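Local coordinates for flagellar biosynthesis protein FlhA (Bacillus subtilis, PDB 3MIX) that helps export flagellar proteins, as the cytosolic domain of a membrane component of the flagellar type III secretion system, at residues 47-60 and 107-120. Sequence-based numbering, arbitrary orientation.
Sequences DPIEFEFGYGLIPL and KIKGNEVAKGELLL
E50 and K107 form a hydrogen-bonded pair where strand 49-53 runs antiparallel to strand 103-108 in a four-stranded mixed sheet; strand 111-117, reached through a type I' turn at I108-N111, is the next strand over. The backbone does the pairing: K107 N gives E50 O a bond of 2.7 Å, and E50 N answers to K107 O. At the strand end K109 N bonds to P48 O.

On the E50 face, the K107 chain bends at chi3 (75°), and its CD fills the notch between two carboxylates, 3.8 Å from both E50 OE2 and E52 OE2. The ammonium stays beyond salt-bridge distance of either; E52 OE2 makes a salt bridge to R94, and E50 OE1 a hydrogen bond to H45.

Past the ends of strands 49-53 and 111-117 the contact is made by side chains, largely leucines. L57 CD2 rests on L118 CB at 3.9 Å, the two side chains crossing at about a right angle. L120, poorly ordered, puts CD2 into the hollow formed by G56, the P59 ring and L60.

Back at the turn, one water donates to D47 O and E50 OE2 and accepts from G110 N at 2.7 Å.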
loop_
_atom_site.group_PDB
_atom_site.type_symbol
_atom_site.label_atom_id
_atom_site.label_comp_id
_atom_site.label_asym_id
_atom_site.label_seq_id
_atom_site.Cartn_x
_atom_site.Cartn_y
_atom_site.Cartn_z
ATOM N N ASP A 47 13.224 5.720 12.221
ATOM C CA ASP A 47 11.939 6.402 12.173
ATOM C C ASP A 47 11.065 5.879 11.023
ATOM O O ASP A 47 11.541 5.690 9.916
ATOM C CB ASP A 47 12.126 7.910 12.037
ATOM C CG ASP A 47 13.038 8.485 13.091
ATOM O OD1 ASP A 47 14.271 8.374 12.942
ATOM O OD2 ASP A 47 12.531 9.069 14.066
ATOM N N PRO A 48 9.779 5.658 11.287
ATOM C CA PRO A 48 8.926 5.130 10.215
ATOM C C PRO A 48 8.842 6.029 8.986
ATOM O O PRO A 48 8.818 5.508 7.868
ATOM C CB PRO A 48 7.539 4.967 10.868
ATOM C CG PRO A 48 7.633 5.462 12.233
ATOM C CD PRO A 48 9.030 6.005 12.509
ATOM N N ILE A 49 8.817 7.355 9.176
ATOM C CA ILE A 49 8.695 8.291 8.064
ATOM C C ILE A 49 9.562 9.512 8.288
ATOM O O ILE A 49 9.441 10.188 9.313
ATOM C CB ILE A 49 7.230 8.825 7.848
ATOM C CG1 ILE A 49 6.176 7.704 7.843
ATOM C CG2 ILE A 49 7.157 9.686 6.558
ATOM C CD1 ILE A 49 4.713 8.224 7.652
ATOM N N GLU A 50 10.426 9.800 7.318
ATOM C CA GLU A 50 11.313 10.927 7.415
ATOM C C GLU A 50 11.181 11.772 6.171
ATOM O O GLU A 50 11.272 11.260 5.052
ATOM C CB GLU A 50 12.786 10.478 7.516
ATOM C CG GLU A 50 13.114 9.570 8.664
ATOM C CD GLU A 50 14.534 9.028 8.542
ATOM O OE1 GLU A 50 15.466 9.786 8.844
ATOM O OE2 GLU A 50 14.712 7.856 8.127
ATOM N N PHE A 51 11.006 13.070 6.381
ATOM C CA PHE A 51 11.011 14.043 5.314
ATOM C C PHE A 51 12.202 14.967 5.537
ATOM O O PHE A 51 12.293 15.646 6.567
ATOM C CB PHE A 51 9.703 14.835 5.303
ATOM C CG PHE A 51 9.621 15.859 4.209
ATOM C CD1 PHE A 51 9.216 15.499 2.926
ATOM C CD2 PHE A 51 9.941 17.180 4.457
ATOM C CE1 PHE A 51 9.137 16.436 1.918
ATOM C CE2 PHE A 51 9.866 18.131 3.437
ATOM C CZ PHE A 51 9.463 17.757 2.178
ATOM N N GLU A 52 13.112 14.949 4.563
ATOM C CA GLU A 52 14.355 15.684 4.584
ATOM C C GLU A 52 14.419 16.694 3.453
ATOM O O GLU A 52 14.010 16.408 2.324
ATOM C CB GLU A 52 15.528 14.721 4.446
ATOM C CG GLU A 52 15.661 13.758 5.612
ATOM C CD GLU A 52 16.913 12.901 5.529
ATOM O OE1 GLU A 52 17.703 13.057 4.568
ATOM O OE2 GLU A 52 17.104 12.053 6.435
ATOM N N PHE A 53 14.962 17.868 3.760
ATOM C CA PHE A 53 15.007 18.985 2.816
ATOM C C PHE A 53 16.312 19.792 2.906
ATOM O O PHE A 53 16.957 19.840 3.953
ATOM C CB PHE A 53 13.811 19.912 3.047
ATOM C CG PHE A 53 13.664 20.358 4.476
ATOM C CD1 PHE A 53 13.053 19.525 5.425
ATOM C CD2 PHE A 53 14.139 21.599 4.882
ATOM C CE1 PHE A 53 12.924 19.932 6.747
ATOM C CE2 PHE A 53 14.020 22.015 6.201
ATOM C CZ PHE A 53 13.404 21.180 7.139
ATOM N N GLY A 54 16.687 20.423 1.797
ATOM C CA GLY A 54 17.804 21.363 1.776
ATOM C C GLY A 54 17.371 22.688 2.385
ATOM O O GLY A 54 16.187 22.880 2.702
ATOM N N TYR A 55 18.323 23.610 2.531
ATOM C CA TYR A 55 18.091 24.844 3.281
ATOM C C TYR A 55 17.099 25.786 2.610
ATOM O O TYR A 55 16.437 26.573 3.290
ATOM C CB TYR A 55 19.410 25.555 3.616
ATOM C CG TYR A 55 20.126 26.200 2.439
ATOM C CD1 TYR A 55 19.699 27.429 1.924
ATOM C CD2 TYR A 55 21.236 25.588 1.851
ATOM C CE1 TYR A 55 20.348 28.021 0.848
ATOM C CE2 TYR A 55 21.897 26.177 0.774
ATOM C CZ TYR A 55 21.449 27.394 0.276
ATOM O OH TYR A 55 22.100 27.992 -0.790
ATOM N N GLY A 56 16.988 25.697 1.285
ATOM C CA GLY A 56 15.995 26.468 0.540
ATOM C C GLY A 56 14.556 26.153 0.916
ATOM O O GLY A 56 13.663 26.973 0.704
ATOM N N LEU A 57 14.322 24.968 1.481
ATOM C CA LEU A 57 12.964 24.542 1.813
ATOM C C LEU A 57 12.595 24.782 3.286
ATOM O O LEU A 57 11.602 24.253 3.778
ATOM C CB LEU A 57 12.730 23.079 1.389
ATOM C CG LEU A 57 13.045 22.713 -0.075
ATOM C CD1 LEU A 57 12.507 21.333 -0.415
ATOM C CD2 LEU A 57 12.509 23.742 -1.073
ATOM N N ILE A 58 13.401 25.594 3.972
ATOM C CA ILE A 58 13.142 25.971 5.368
ATOM C C ILE A 58 11.842 26.786 5.561
ATOM O O ILE A 58 11.115 26.531 6.521
ATOM C CB ILE A 58 14.375 26.673 6.028
ATOM C CG1 ILE A 58 15.447 25.632 6.367
ATOM C CG2 ILE A 58 13.973 27.444 7.289
ATOM C CD1 ILE A 58 16.748 26.191 6.919
ATOM N N PRO A 59 11.540 27.748 4.655
ATOM C CA PRO A 59 10.301 28.524 4.833
ATOM C C PRO A 59 9.019 27.684 4.924
ATOM O O PRO A 59 8.164 27.977 5.763
ATOM C CB PRO A 59 10.268 29.429 3.592
ATOM C CG PRO A 59 11.689 29.591 3.219
ATOM C CD PRO A 59 12.326 28.254 3.511
ATOM N N LEU A 60 8.885 26.656 4.088
ATOM C CA LEU A 60 7.699 25.797 4.171
ATOM C C LEU A 60 7.697 24.884 5.394
ATOM O O LEU A 60 6.641 24.572 5.923
ATOM C CB LEU A 60 7.431 25.005 2.884
ATOM C CG LEU A 60 8.202 23.744 2.515
ATOM C CD1 LEU A 60 7.245 22.683 2.028
ATOM C CD2 LEU A 60 9.208 24.078 1.442
ATOM N N LYS A 107 11.674 9.319 3.152
ATOM C CA LYS A 107 12.080 7.968 3.511
ATOM C C LYS A 107 10.968 7.295 4.281
ATOM O O LYS A 107 10.274 7.933 5.064
ATOM C CB LYS A 107 13.370 7.978 4.337
ATOM C CG LYS A 107 14.505 8.774 3.684
ATOM C CD LYS A 107 15.725 8.968 4.606
ATOM C CE LYS A 107 16.549 7.678 4.737
ATOM N NZ LYS A 107 17.997 7.942 5.030
ATOM N N ILE A 108 10.791 6.005 4.034
ATOM C CA ILE A 108 9.830 5.208 4.772
ATOM C C ILE A 108 10.525 3.972 5.316
ATOM O O ILE A 108 11.061 3.166 4.565
ATOM C CB ILE A 108 8.579 4.855 3.904
ATOM C CG1 ILE A 108 7.678 6.103 3.758
ATOM C CG2 ILE A 108 7.805 3.655 4.510
ATOM C CD1 ILE A 108 6.580 5.969 2.740
ATOM N N LYS A 109 10.547 3.845 6.632
ATOM C CA LYS A 109 11.102 2.662 7.273
ATOM C C LYS A 109 12.583 2.516 6.882
ATOM O O LYS A 109 13.074 1.410 6.662
ATOM C CB LYS A 109 10.284 1.430 6.858
ATOM C CG LYS A 109 9.710 0.601 7.994
ATOM C CD LYS A 109 8.611 1.319 8.778
ATOM C CE LYS A 109 8.153 0.444 9.966
ATOM N NZ LYS A 109 6.952 0.983 10.739
ATOM N N GLY A 110 13.280 3.646 6.773
ATOM C CA GLY A 110 14.715 3.646 6.484
ATOM C C GLY A 110 15.099 3.770 5.025
ATOM O O GLY A 110 16.249 4.016 4.732
ATOM N N ASN A 111 14.153 3.603 4.099
ATOM C CA ASN A 111 14.484 3.652 2.665
ATOM C C ASN A 111 13.966 4.894 1.970
ATOM O O ASN A 111 12.829 5.307 2.193
ATOM C CB ASN A 111 13.916 2.438 1.924
ATOM C CG ASN A 111 14.231 1.127 2.601
ATOM O OD1 ASN A 111 15.395 0.762 2.767
ATOM N ND2 ASN A 111 13.184 0.393 2.982
ATOM N N GLU A 112 14.789 5.481 1.111
ATOM C CA GLU A 112 14.339 6.589 0.276
ATOM C C GLU A 112 13.294 6.079 -0.706
ATOM O O GLU A 112 13.535 5.113 -1.419
ATOM C CB GLU A 112 15.509 7.216 -0.481
ATOM C CG GLU A 112 15.079 8.281 -1.477
ATOM C CD GLU A 112 16.248 9.019 -2.102
ATOM O OE1 GLU A 112 17.381 8.883 -1.603
ATOM O OE2 GLU A 112 16.031 9.742 -3.095
ATOM N N VAL A 113 12.135 6.727 -0.738
ATOM C CA VAL A 113 11.059 6.318 -1.636
ATOM C C VAL A 113 10.723 7.425 -2.606
ATOM O O VAL A 113 9.997 7.216 -3.566
ATOM C CB VAL A 113 9.767 5.870 -0.862
ATOM C CG1 VAL A 113 10.042 4.612 -0.052
ATOM C CG2 VAL A 113 9.206 6.998 0.025
ATOM N N ALA A 114 11.227 8.619 -2.335
ATOM C CA ALA A 114 10.947 9.761 -3.185
ATOM C C ALA A 114 11.953 10.864 -2.960
ATOM O O ALA A 114 12.441 11.058 -1.854
ATOM C CB ALA A 114 9.542 10.282 -2.927
ATOM N N LYS A 115 12.262 11.580 -4.031
ATOM C CA LYS A 115 12.969 12.847 -3.922
ATOM C C LYS A 115 12.421 13.819 -4.942
ATOM O O LYS A 115 11.794 13.417 -5.929
ATOM C CB LYS A 115 14.494 12.679 -4.026
ATOM C CG LYS A 115 15.025 12.084 -5.323
ATOM C CD LYS A 115 16.541 11.902 -5.223
ATOM C CE LYS A 115 17.077 10.989 -6.318
ATOM N NZ LYS A 115 18.349 10.333 -5.914
ATOM N N GLY A 116 12.628 15.104 -4.681
ATOM C CA GLY A 116 12.109 16.144 -5.547
ATOM C C GLY A 116 12.733 17.490 -5.262
ATOM O O GLY A 116 13.656 17.604 -4.451
ATOM N N GLU A 117 12.208 18.505 -5.939
ATOM C CA GLU A 117 12.709 19.868 -5.847
ATOM C C GLU A 117 11.544 20.849 -5.883
ATOM O O GLU A 117 10.585 20.666 -6.634
ATOM C CB GLU A 117 13.711 20.161 -6.975
ATOM C CG GLU A 117 13.160 20.059 -8.415
ATOM C CD GLU A 117 12.667 18.657 -8.799
ATOM O OE1 GLU A 117 13.244 17.653 -8.314
ATOM O OE2 GLU A 117 11.700 18.557 -9.591
ATOM N N LEU A 118 11.623 21.881 -5.055
ATOM C CA LEU A 118 10.584 22.898 -5.020
ATOM C C LEU A 118 11.148 24.305 -5.174
ATOM O O LEU A 118 12.229 24.621 -4.672
ATOM C CB LEU A 118 9.766 22.796 -3.733
ATOM C CG LEU A 118 8.897 21.556 -3.486
ATOM C CD1 LEU A 118 8.365 21.586 -2.059
ATOM C CD2 LEU A 118 7.747 21.426 -4.490
ATOM N N LEU A 119 10.404 25.137 -5.890
ATOM C CA LEU A 119 10.703 26.555 -6.010
ATOM C C LEU A 119 9.556 27.300 -5.334
ATOM O O LEU A 119 8.502 27.519 -5.936
ATOM C CB LEU A 119 10.839 26.945 -7.483
ATOM C CG LEU A 119 12.002 26.328 -8.270
ATOM C CD1 LEU A 119 11.781 26.475 -9.772
ATOM C CD2 LEU A 119 13.340 26.940 -7.865
ATOM N N LEU A 120 9.772 27.669 -4.072
ATOM C CA LEU A 120 8.711 28.154 -3.180
ATOM C C LEU A 120 7.989 29.389 -3.707
ATOM O O LEU A 120 6.787 29.557 -3.483
ATOM C CB LEU A 120 9.263 28.449 -1.780
ATOM C CG LEU A 120 10.429 27.629 -1.217
ATOM C CD1 LEU A 120 11.765 28.326 -1.541
ATOM C CD2 LEU A 120 10.264 27.450 0.277
HETATM O O HOH W 1 12.416 6.192 7.253
#